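Aminotransferase, class III (PDB 6IO1) is a thermostable omega-transaminase selective for (S)-amines, which probably moves amino groups between substrates by means of its pyridoxal phosphate cofactor. Local coordinates at residues S124-A128 and I284-A288; L259-I263 and L272-Q276; F115-S119 and H320-G326; R144-R150 and E219-I225. One frame throughout, in Å; residues are numbered along the deposited sequence.

In the fold
All four contacts gather on one mixed seven-stranded sheet, the core of the large domain in fold-type I aminotransferases. Contact 3 sits at one edge, strand 112-118; contact 1 lays the following helix, 121-138, on strand 284-287; contact 2 ties the end of the neighbouring strand 256-260 to the short helix 274-278; contact 4 pairs strands 221-226 and 146-150 farther across. Centres run from about 10 Å apart (contacts 1 and 3) to about 23 Å (contacts 3 and 4). Along the chain contact 3 spans contact 1, which spans both contact 4 and, later, contact 2. Contacts 1 and 2 carry cofactor-pocket residues, so sheet and helix together shape the site.

Contact 1: S124-A128 and I284-A288; sequences SNETA and IVTFA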
# COMPACT_ATOMS: atom_id res chain seq x y z
N SER B 124 -1.49 -2.36 6.30
CA SER B 124 -1.44 -3.21 7.48
C SER B 124 -2.73 -3.12 8.29
O SER B 124 -3.29 -4.14 8.72
CB SER B 124 -0.24 -2.83 8.35
OG SER B 124 0.98 -3.06 7.67
N ASN B 125 -3.22 -1.90 8.51
CA ASN B 125 -4.44 -1.73 9.30
C ASN B 125 -5.66 -2.30 8.57
O ASN B 125 -6.54 -2.90 9.20
CB ASN B 125 -4.64 -0.26 9.65
CG ASN B 125 -3.71 0.19 10.76
OD1 ASN B 125 -3.32 -0.61 11.62
ND2 ASN B 125 -3.33 1.46 10.75
N GLU B 126 -5.73 -2.12 7.25
CA GLU B 126 -6.81 -2.74 6.49
C GLU B 126 -6.75 -4.26 6.60
O GLU B 126 -7.78 -4.92 6.79
CB GLU B 126 -6.74 -2.32 5.02
CG GLU B 126 -7.65 -3.12 4.09
CD GLU B 126 -9.10 -2.68 4.16
OE1 GLU B 126 -9.92 -3.22 3.40
OE2 GLU B 126 -9.42 -1.79 4.98
N THR B 127 -5.54 -4.82 6.51
CA THR B 127 -5.38 -6.26 6.65
C THR B 127 -5.83 -6.73 8.03
O THR B 127 -6.50 -7.75 8.15
CB THR B 127 -3.92 -6.65 6.40
OG1 THR B 127 -3.55 -6.29 5.06
CG2 THR B 127 -3.72 -8.15 6.58
N ALA B 128 -5.47 -5.98 9.07
CA ALA B 128 -5.85 -6.36 10.43
C ALA B 128 -7.36 -6.32 10.62
O ALA B 128 -7.95 -7.22 11.23
CB ALA B 128 -5.16 -5.46 11.45
N ILE B 284 -3.78 -8.74 17.74
CA ILE B 284 -3.25 -8.37 16.43
C ILE B 284 -2.41 -7.11 16.60
O ILE B 284 -2.78 -6.20 17.35
CB ILE B 284 -4.37 -8.14 15.40
CG1 ILE B 284 -5.25 -9.38 15.26
CG2 ILE B 284 -3.79 -7.76 14.05
CD1 ILE B 284 -6.50 -9.16 14.44
N VAL B 285 -1.27 -7.07 15.91
CA VAL B 285 -0.39 -5.92 15.90
C VAL B 285 -0.10 -5.54 14.46
O VAL B 285 0.05 -6.41 13.60
CB VAL B 285 0.92 -6.18 16.67
CG1 VAL B 285 1.70 -7.34 16.05
CG2 VAL B 285 1.77 -4.93 16.70
N THR B 286 -0.07 -4.24 14.18
CA THR B 286 0.27 -3.74 12.86
C THR B 286 1.53 -2.90 12.96
O THR B 286 1.72 -2.16 13.93
CB THR B 286 -0.87 -2.90 12.26
OG1 THR B 286 -1.07 -1.73 13.06
CG2 THR B 286 -2.15 -3.71 12.22
N PHE B 287 2.40 -3.01 11.96
CA PHE B 287 3.66 -2.30 11.99
C PHE B 287 4.03 -1.83 10.59
O PHE B 287 3.55 -2.36 9.59
CB PHE B 287 4.79 -3.17 12.57
CG PHE B 287 4.85 -4.55 12.00
CD1 PHE B 287 4.09 -5.58 12.54
CD2 PHE B 287 5.69 -4.84 10.93
CE1 PHE B 287 4.14 -6.85 12.02
CE2 PHE B 287 5.75 -6.12 10.41
CZ PHE B 287 4.98 -7.13 10.95
N ALA B 288 4.90 -0.83 10.54
CA ALA B 288 5.40 -0.25 9.31
C ALA B 288 6.53 0.71 9.66
O ALA B 288 7.07 0.65 10.77
CB ALA B 288 4.29 0.48 8.54
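Thr286 reaches from its strand across to Asn125 on the facing helix, and its OG1 donates a hydrogen bond to Asn125 OD1 at 2.9 Å. The two side chains cross at about a right angle, and the hydroxyl approaches the amide oxygen from 25° outside the carbonyl plane. A chi1 of 64° sets Thr286 OG1 between its own backbone N and carbonyl carbon, which turns the methyl CG2 toward the helix, 3.6 Å from Ala128 CB. One threonine thus offers a proton with one branch and an apolar surface with the other. The same CG2 also lies 3.4 Å from Asn125 OD1. The other end of the amide is engaged too: ND2 is hydrogen-bonded to His155 O and to Asp260 OD2, so three bonds fix the rotation of the group beside the bound pyridoxamine phosphate. Ser124 OG is hydrogen-bonded to Thr118 OG1 and Gly120 O, and it lies 3.3 Å from Phe287 O on the strand. Farther along, the small Ala128 sets its CB 3.7 Å from Ile284 CG2, consistent with the close approach of helix and strand. Ser124 O is meanwhile taken by Ala128 N, an ordinary helical bond. The segment axes approach to 8.1 Å and run nearly antiparallel, at 163°. The arrangement is that of helix on sheet in the large domain of fold-type I aminotransferases, where the start of helix 121-138 borders the cofactor pocket.

Contact 2: L259-I263 and L272-Q276; sequences LDEVI and LFGMQ. With PMP (4'-deoxy-4'-aminopyridoxal-5'-phosphate), chain C.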
# COMPACT_ATOMS: atom_id res chain seq x y z
N LEU B 259 -3.40 -3.50 18.07
CA LEU B 259 -2.47 -2.46 18.49
C LEU B 259 -1.71 -1.95 17.26
O LEU B 259 -1.03 -2.73 16.58
CB LEU B 259 -1.50 -2.97 19.55
CG LEU B 259 -0.98 -1.89 20.50
CD1 LEU B 259 -2.13 -1.28 21.29
CD2 LEU B 259 0.08 -2.45 21.43
N ASP B 260 -1.82 -0.66 17.00
CA ASP B 260 -1.19 -0.03 15.84
C ASP B 260 0.18 0.47 16.28
O ASP B 260 0.30 1.53 16.89
CB ASP B 260 -2.07 1.10 15.30
CG ASP B 260 -1.50 1.76 14.06
OD1 ASP B 260 -0.29 1.63 13.79
OD2 ASP B 260 -2.28 2.43 13.34
N GLU B 261 1.22 -0.30 15.94
CA GLU B 261 2.59 0.05 16.28
C GLU B 261 3.36 0.62 15.10
O GLU B 261 4.59 0.51 15.06
CB GLU B 261 3.32 -1.18 16.84
CG GLU B 261 2.77 -1.67 18.17
CD GLU B 261 3.69 -1.37 19.34
OE1 GLU B 261 4.57 -0.51 19.19
OE2 GLU B 261 3.53 -2.01 20.40
N VAL B 262 2.65 1.20 14.12
CA VAL B 262 3.31 1.70 12.92
C VAL B 262 4.33 2.78 13.27
O VAL B 262 5.45 2.80 12.73
CB VAL B 262 2.26 2.22 11.92
CG1 VAL B 262 2.90 3.10 10.86
CG2 VAL B 262 1.53 1.05 11.27
N ILE B 263 3.99 3.67 14.20
CA ILE B 263 4.92 4.71 14.63
C ILE B 263 5.73 4.27 15.84
O ILE B 263 6.96 4.37 15.85
CB ILE B 263 4.15 6.02 14.93
CG1 ILE B 263 3.62 6.65 13.64
CG2 ILE B 263 5.05 7.00 15.66
CD1 ILE B 263 2.95 7.99 13.86
N LEU B 272 11.50 -1.64 22.45
CA LEU B 272 11.39 -2.10 21.07
C LEU B 272 9.98 -1.88 20.53
O LEU B 272 9.81 -1.44 19.39
CB LEU B 272 11.78 -3.57 20.97
CG LEU B 272 11.89 -4.09 19.53
CD1 LEU B 272 12.82 -3.20 18.71
CD2 LEU B 272 12.35 -5.54 19.49
N PHE B 273 8.96 -2.18 21.34
CA PHE B 273 7.58 -1.96 20.94
C PHE B 273 6.83 -1.25 22.06
O PHE B 273 7.15 -1.40 23.24
CB PHE B 273 6.88 -3.28 20.59
CG PHE B 273 7.55 -4.03 19.48
CD1 PHE B 273 7.60 -3.50 18.20
CD2 PHE B 273 8.14 -5.26 19.71
CE1 PHE B 273 8.22 -4.19 17.17
CE2 PHE B 273 8.76 -5.95 18.69
CZ PHE B 273 8.80 -5.42 17.42
N GLY B 274 5.82 -0.47 21.66
CA GLY B 274 5.03 0.26 22.64
C GLY B 274 4.23 -0.63 23.56
O GLY B 274 3.92 -0.24 24.69
N MET B 275 3.86 -1.83 23.10
CA MET B 275 3.12 -2.77 23.95
C MET B 275 3.89 -3.07 25.23
O MET B 275 3.29 -3.26 26.29
CB MET B 275 2.80 -4.06 23.18
CG MET B 275 4.00 -4.87 22.71
SD MET B 275 3.59 -6.09 21.43
CE MET B 275 3.06 -7.49 22.42
N GLN B 276 5.22 -3.15 25.14
CA GLN B 276 6.03 -3.39 26.33
C GLN B 276 5.95 -2.21 27.30
O GLN B 276 5.92 -2.41 28.52
CB GLN B 276 7.48 -3.67 25.95
CG GLN B 276 8.36 -4.00 27.14
CD GLN B 276 9.74 -4.49 26.75
OE1 GLN B 276 10.02 -4.72 25.58
NE2 GLN B 276 10.61 -4.64 27.74
N1 PMP C . -0.83 3.91 11.10
C2 PMP C . -0.26 4.90 11.78
C2A PMP C . -0.16 4.80 13.27
C3 PMP C . 0.25 6.02 11.11
O3 PMP C . 0.83 7.02 11.83
C4 PMP C . 0.15 6.11 9.72
C4A PMP C . 0.69 7.31 8.98
N4A PMP C . 1.82 7.93 9.67
C5 PMP C . -0.46 5.05 9.02
C6 PMP C . -0.93 3.98 9.76
C5A PMP C . -0.59 5.08 7.53
O4P PMP C . 0.58 4.50 6.89
P PMP C . 0.77 4.51 5.29
O1P PMP C . 2.08 3.80 5.02
O2P PMP C . -0.43 3.79 4.72
O3P PMP C . 0.81 5.98 4.90
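Glu261 grips two backbone N-H groups where the chain turns into the short, weakly bonded helix 274-278, in a beta-alpha-beta unit made of strand 256-260, that helix and strand 284-287. Its OE1 accepts from Gly274 N at 2.8 Å, on the syn lone pair, and OE2 accepts from Met275 N at 2.7 Å, 17° out of the carboxylate plane. The carboxylate therefore spans two successive amides, and its negative charge would probably be steadied by these two N-H groups. A bend at chi2, -107°, turns the acid group toward them, while Thr264 OG1 gives OE1 a further partner. Alongside, Leu259 CD2 packs 3.6 Å from Met275 CB. Phe273 brings its CB close to OE2, and its ring stacks on Phe108 and meets Phe266 edge-to-face.

On the cofactor side of the strand end, Asp260 OD2 lies 3.1 Å from the pyridine N1 of the bound pyridoxamine phosphate, and His155 ND1 bonds to the same oxygen. Val262 packs against the pyridine ring. The other carboxylate oxygen, Asp260 OD1, accepts from Val262 N at 3.0 Å, closing an Asx turn with an N-H...O angle of 162°.

Contact 3: F115-S119 and H320-G326; sequences FQFTS and HGFTYSG
Gln116 lays its amide beside the imidazole of His320, the two planes only 16° apart, with OE1 at the ring edge 3.3 Å from CD2. The chain is stretched out from a chi1 of -175°, which carries the amide this far across. Both groups have firmer partners outside: Gln116 NE2 bonds to Leu20 O of the second subunit, while His320 is held by Lys130 and Thr127. At the centre of the contact Ser325 OG donates to Phe117 O at 2.8 Å, arriving well above the carbonyl plane, 40° out of it. Water joins the same two residues a second way: one molecule gives a proton to Ser325 OG and accepts from Phe117 N at 2.9 Å. Another water donates to Gln116 OE1 and to Phe117 O and accepts from Phe322 N. Replacing Ser325 by an alanine would probably take from Phe117 O its hydroxyl donor and from the water at Phe117 N its acceptor.

Packing flanks this polar centre: Phe117 CB lies against the Gly326 backbone, 3.3 Å from its N, and the apolar Thr118 CG2 runs beside Phe322. A type I turn, Phe322 to Ser325, shapes the loop. Thr323 OG1 bonds to Lys289 NZ of the second subunit, and Thr323 N of that subunit in turn bonds the cofactor held by this chain. The chemistry implies a loop moored to strand 112-118 through one direct hydroxyl bond and several bridging waters, among buried residues at the subunit interface.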
# COMPACT_ATOMS: atom_id res chain seq x y z
N PHE B 115 2.61 -13.91 10.69
CA PHE B 115 2.74 -12.60 10.07
C PHE B 115 2.39 -12.63 8.59
O PHE B 115 2.72 -13.59 7.88
CB PHE B 115 4.17 -12.06 10.25
CG PHE B 115 4.58 -11.91 11.68
CD1 PHE B 115 5.13 -12.97 12.38
CD2 PHE B 115 4.42 -10.70 12.33
CE1 PHE B 115 5.50 -12.83 13.70
CE2 PHE B 115 4.78 -10.55 13.65
CZ PHE B 115 5.33 -11.62 14.34
N GLN B 116 1.71 -11.57 8.15
CA GLN B 116 1.51 -11.30 6.73
C GLN B 116 2.00 -9.89 6.44
O GLN B 116 1.60 -8.94 7.11
CB GLN B 116 0.04 -11.42 6.32
CG GLN B 116 -0.17 -11.26 4.82
CD GLN B 116 -1.63 -11.33 4.41
OE1 GLN B 116 -2.24 -10.32 4.08
NE2 GLN B 116 -2.18 -12.54 4.41
N PHE B 117 2.87 -9.76 5.44
CA PHE B 117 3.51 -8.49 5.18
C PHE B 117 2.73 -7.65 4.17
O PHE B 117 1.88 -8.15 3.42
CB PHE B 117 4.95 -8.72 4.71
CG PHE B 117 5.80 -9.41 5.73
CD1 PHE B 117 6.20 -8.74 6.87
CD2 PHE B 117 6.17 -10.73 5.57
CE1 PHE B 117 6.98 -9.37 7.83
CE2 PHE B 117 6.95 -11.37 6.53
CZ PHE B 117 7.35 -10.68 7.66
N THR B 118 3.02 -6.35 4.18
CA THR B 118 2.38 -5.34 3.34
C THR B 118 3.46 -4.34 2.95
O THR B 118 4.65 -4.55 3.20
CB THR B 118 1.22 -4.65 4.07
OG1 THR B 118 1.72 -3.90 5.18
CG2 THR B 118 0.18 -5.66 4.56
N SER B 119 3.04 -3.23 2.34
CA SER B 119 3.96 -2.17 1.96
C SER B 119 3.76 -0.87 2.74
O SER B 119 4.49 0.09 2.50
CB SER B 119 3.86 -1.88 0.46
OG SER B 119 4.31 -2.99 -0.30
N HIS B 320 -7.39 -12.62 0.45
CA HIS B 320 -6.91 -11.29 0.78
C HIS B 320 -5.40 -11.23 0.55
O HIS B 320 -4.69 -12.18 0.88
CB HIS B 320 -7.23 -10.91 2.22
CG HIS B 320 -6.51 -9.69 2.71
ND1 HIS B 320 -7.02 -8.42 2.54
CD2 HIS B 320 -5.33 -9.54 3.34
CE1 HIS B 320 -6.17 -7.54 3.06
NE2 HIS B 320 -5.14 -8.20 3.55
N GLY B 321 -4.94 -10.12 -0.00
CA GLY B 321 -3.51 -9.91 -0.16
C GLY B 321 -3.15 -8.75 -1.06
O GLY B 321 -3.80 -8.51 -2.08
N PHE B 322 -2.07 -8.05 -0.72
CA PHE B 322 -1.53 -7.00 -1.56
C PHE B 322 -0.37 -7.57 -2.37
O PHE B 322 0.35 -8.46 -1.91
CB PHE B 322 -1.06 -5.81 -0.72
CG PHE B 322 -2.17 -5.12 0.02
CD1 PHE B 322 -2.91 -4.11 -0.58
CD2 PHE B 322 -2.48 -5.47 1.33
CE1 PHE B 322 -3.93 -3.48 0.11
CE2 PHE B 322 -3.50 -4.84 2.02
CZ PHE B 322 -4.22 -3.84 1.41
N THR B 323 -0.20 -7.04 -3.59
CA THR B 323 0.72 -7.65 -4.55
C THR B 323 2.13 -7.79 -3.98
O THR B 323 2.77 -8.83 -4.16
CB THR B 323 0.75 -6.82 -5.83
OG1 THR B 323 -0.51 -6.94 -6.51
CG2 THR B 323 1.87 -7.29 -6.75
N TYR B 324 2.62 -6.76 -3.29
CA TYR B 324 4.00 -6.73 -2.83
C TYR B 324 4.18 -7.27 -1.42
O TYR B 324 5.19 -6.97 -0.77
CB TYR B 324 4.55 -5.31 -2.96
CG TYR B 324 4.85 -4.96 -4.39
CD1 TYR B 324 5.69 -5.76 -5.16
CD2 TYR B 324 4.28 -3.85 -5.00
CE1 TYR B 324 5.96 -5.46 -6.47
CE2 TYR B 324 4.54 -3.54 -6.32
CZ TYR B 324 5.39 -4.35 -7.05
OH TYR B 324 5.66 -4.06 -8.36
N SER B 325 3.21 -8.04 -0.93
CA SER B 325 3.31 -8.65 0.39
C SER B 325 4.54 -9.53 0.48
O SER B 325 4.71 -10.46 -0.31
CB SER B 325 2.05 -9.47 0.68
OG SER B 325 2.25 -10.36 1.76
N GLY B 326 5.41 -9.24 1.44
CA GLY B 326 6.60 -10.05 1.63
C GLY B 326 7.68 -9.84 0.59
O GLY B 326 8.38 -10.80 0.24
O HOH W 1 -0.93 -8.47 2.22
O HOH W 2 3.38 -12.01 3.63
O HOH W 3 5.86 -6.70 1.86

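Contact 4: R144-R150 and E219-I225; sequences RVKILSR and ETIAAFI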
# COMPACT_ATOMS: atom_id res chain seq x y z
N ARG B 144 -20.44 -9.83 13.83
CA ARG B 144 -19.37 -9.21 14.63
C ARG B 144 -18.39 -8.52 13.69
O ARG B 144 -17.35 -9.06 13.32
CB ARG B 144 -18.69 -10.27 15.49
CG ARG B 144 -17.95 -9.72 16.69
CD ARG B 144 -17.90 -10.74 17.81
NE ARG B 144 -17.43 -10.15 19.06
CZ ARG B 144 -17.40 -10.79 20.23
NH1 ARG B 144 -16.97 -10.17 21.32
NH2 ARG B 144 -17.80 -12.05 20.31
N VAL B 145 -18.75 -7.30 13.29
CA VAL B 145 -17.96 -6.59 12.28
C VAL B 145 -17.59 -5.17 12.71
O VAL B 145 -16.72 -4.55 12.09
CB VAL B 145 -18.73 -6.54 10.94
CG1 VAL B 145 -18.96 -7.95 10.41
CG2 VAL B 145 -20.04 -5.80 11.10
N LYS B 146 -18.23 -4.65 13.75
CA LYS B 146 -17.97 -3.27 14.16
C LYS B 146 -16.55 -3.10 14.68
O LYS B 146 -16.02 -3.98 15.37
CB LYS B 146 -18.98 -2.84 15.23
CG LYS B 146 -20.42 -2.86 14.77
CD LYS B 146 -21.35 -2.34 15.85
CE LYS B 146 -22.81 -2.60 15.50
NZ LYS B 146 -23.72 -2.25 16.63
N ILE B 147 -15.94 -1.96 14.38
CA ILE B 147 -14.57 -1.67 14.79
C ILE B 147 -14.58 -0.45 15.69
O ILE B 147 -15.10 0.61 15.31
CB ILE B 147 -13.64 -1.45 13.58
CG1 ILE B 147 -13.60 -2.70 12.71
CG2 ILE B 147 -12.24 -1.08 14.05
CD1 ILE B 147 -12.77 -3.83 13.28
N LEU B 148 -14.02 -0.59 16.89
CA LEU B 148 -13.91 0.51 17.83
C LEU B 148 -12.62 1.28 17.58
O LEU B 148 -11.54 0.68 17.49
CB LEU B 148 -13.95 0.01 19.27
CG LEU B 148 -15.30 -0.47 19.80
CD1 LEU B 148 -15.14 -1.17 21.14
CD2 LEU B 148 -16.28 0.68 19.92
N SER B 149 -12.73 2.60 17.48
CA SER B 149 -11.60 3.49 17.29
C SER B 149 -11.83 4.72 18.15
O SER B 149 -12.84 4.83 18.85
CB SER B 149 -11.39 3.85 15.82
OG SER B 149 -10.15 4.49 15.62
N ARG B 150 -10.88 5.65 18.12
CA ARG B 150 -10.93 6.82 18.97
C ARG B 150 -10.81 8.10 18.15
O ARG B 150 -10.25 8.11 17.05
CB ARG B 150 -9.84 6.79 20.05
CG ARG B 150 -9.92 5.57 20.95
CD ARG B 150 -8.68 5.44 21.82
NE ARG B 150 -7.48 5.19 21.03
CZ ARG B 150 -6.26 5.09 21.53
NH1 ARG B 150 -6.07 5.20 22.84
NH2 ARG B 150 -5.22 4.86 20.74
N GLU B 219 -21.62 -8.42 21.12
CA GLU B 219 -21.60 -9.48 20.12
C GLU B 219 -21.47 -8.95 18.70
O GLU B 219 -21.26 -9.74 17.78
CB GLU B 219 -22.87 -10.34 20.23
CG GLU B 219 -24.16 -9.66 19.79
CD GLU B 219 -24.71 -8.70 20.83
OE1 GLU B 219 -25.65 -7.95 20.49
OE2 GLU B 219 -24.22 -8.70 21.97
N THR B 220 -21.60 -7.64 18.49
CA THR B 220 -21.46 -7.03 17.17
C THR B 220 -20.12 -6.35 16.96
O THR B 220 -19.86 -5.85 15.86
CB THR B 220 -22.59 -6.02 16.93
OG1 THR B 220 -22.44 -4.91 17.83
CG2 THR B 220 -23.95 -6.67 17.15
N ILE B 221 -19.24 -6.34 17.96
CA ILE B 221 -17.98 -5.62 17.90
C ILE B 221 -16.85 -6.62 17.68
O ILE B 221 -16.55 -7.44 18.56
CB ILE B 221 -17.74 -4.78 19.17
CG1 ILE B 221 -18.89 -3.80 19.37
CG2 ILE B 221 -16.42 -4.05 19.08
CD1 ILE B 221 -18.77 -2.96 20.63
N ALA B 222 -16.23 -6.55 16.50
CA ALA B 222 -15.13 -7.46 16.17
C ALA B 222 -13.86 -7.10 16.93
O ALA B 222 -13.19 -7.99 17.48
CB ALA B 222 -14.89 -7.44 14.66
N ALA B 223 -13.49 -5.82 16.97
CA ALA B 223 -12.20 -5.47 17.53
C ALA B 223 -12.15 -3.99 17.91
O ALA B 223 -13.03 -3.20 17.56
CB ALA B 223 -11.06 -5.79 16.56
N PHE B 224 -11.10 -3.65 18.65
CA PHE B 224 -10.73 -2.28 19.00
C PHE B 224 -9.34 -2.04 18.43
O PHE B 224 -8.44 -2.86 18.62
CB PHE B 224 -10.75 -2.09 20.53
CG PHE B 224 -10.13 -0.80 21.03
CD1 PHE B 224 -8.75 -0.64 21.09
CD2 PHE B 224 -10.93 0.23 21.48
CE1 PHE B 224 -8.18 0.53 21.55
CE2 PHE B 224 -10.37 1.41 21.95
CZ PHE B 224 -9.00 1.56 21.99
N ILE B 225 -9.16 -0.92 17.74
CA ILE B 225 -7.88 -0.58 17.13
C ILE B 225 -7.40 0.74 17.71
O ILE B 225 -8.18 1.70 17.84
CB ILE B 225 -7.98 -0.51 15.59
CG1 ILE B 225 -6.60 -0.23 14.98
CG2 ILE B 225 -9.00 0.53 15.14
CD1 ILE B 225 -6.52 -0.53 13.50
O HOH W 4 -7.92 4.34 18.14
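Leu148 fills the apolar centre, its CB 3.7 Å from Phe224 CD2 and its CD1 3.8 Å from Ile221 CG2, a leucine and an isoleucine crossing at about a right angle. On the opposite face of the sheet Ile147 CG2 meets Ile225 CG2 at 3.8 Å. Between these faces the parallel strands pair through Leu148, whose N donates to Ala223 O and whose O accepts from Ile225 N. A beta bulge shifts the register by one between Lys146 and Ile147; beyond it Lys146 N donates to Thr220 O and Ala222 N to Lys146 O.

At one end, Arg150 brings CD near Phe224 CZ; a water links its NE to Ile225 O, and NH2 bonds to Glu227 O. At the other, Lys146 runs alongside Thr220, its NZ paired mainly with Glu216. Arg144 stays extended from a chi1 of -159°, and NE donates to Ile221 O at 2.9 Å, in the guanidinium plane but from above the carbonyl plane; NH1 bonds to Tyr253 O and NH2 to Gln141 OE1. A methionine in place of Arg144 would probably leave all three oxygens without this donor.

Strand 181-184 borders 146-150, strand 256-260 borders 221-226, and helix 121-138 covers the face bearing Ile147 and Ala223.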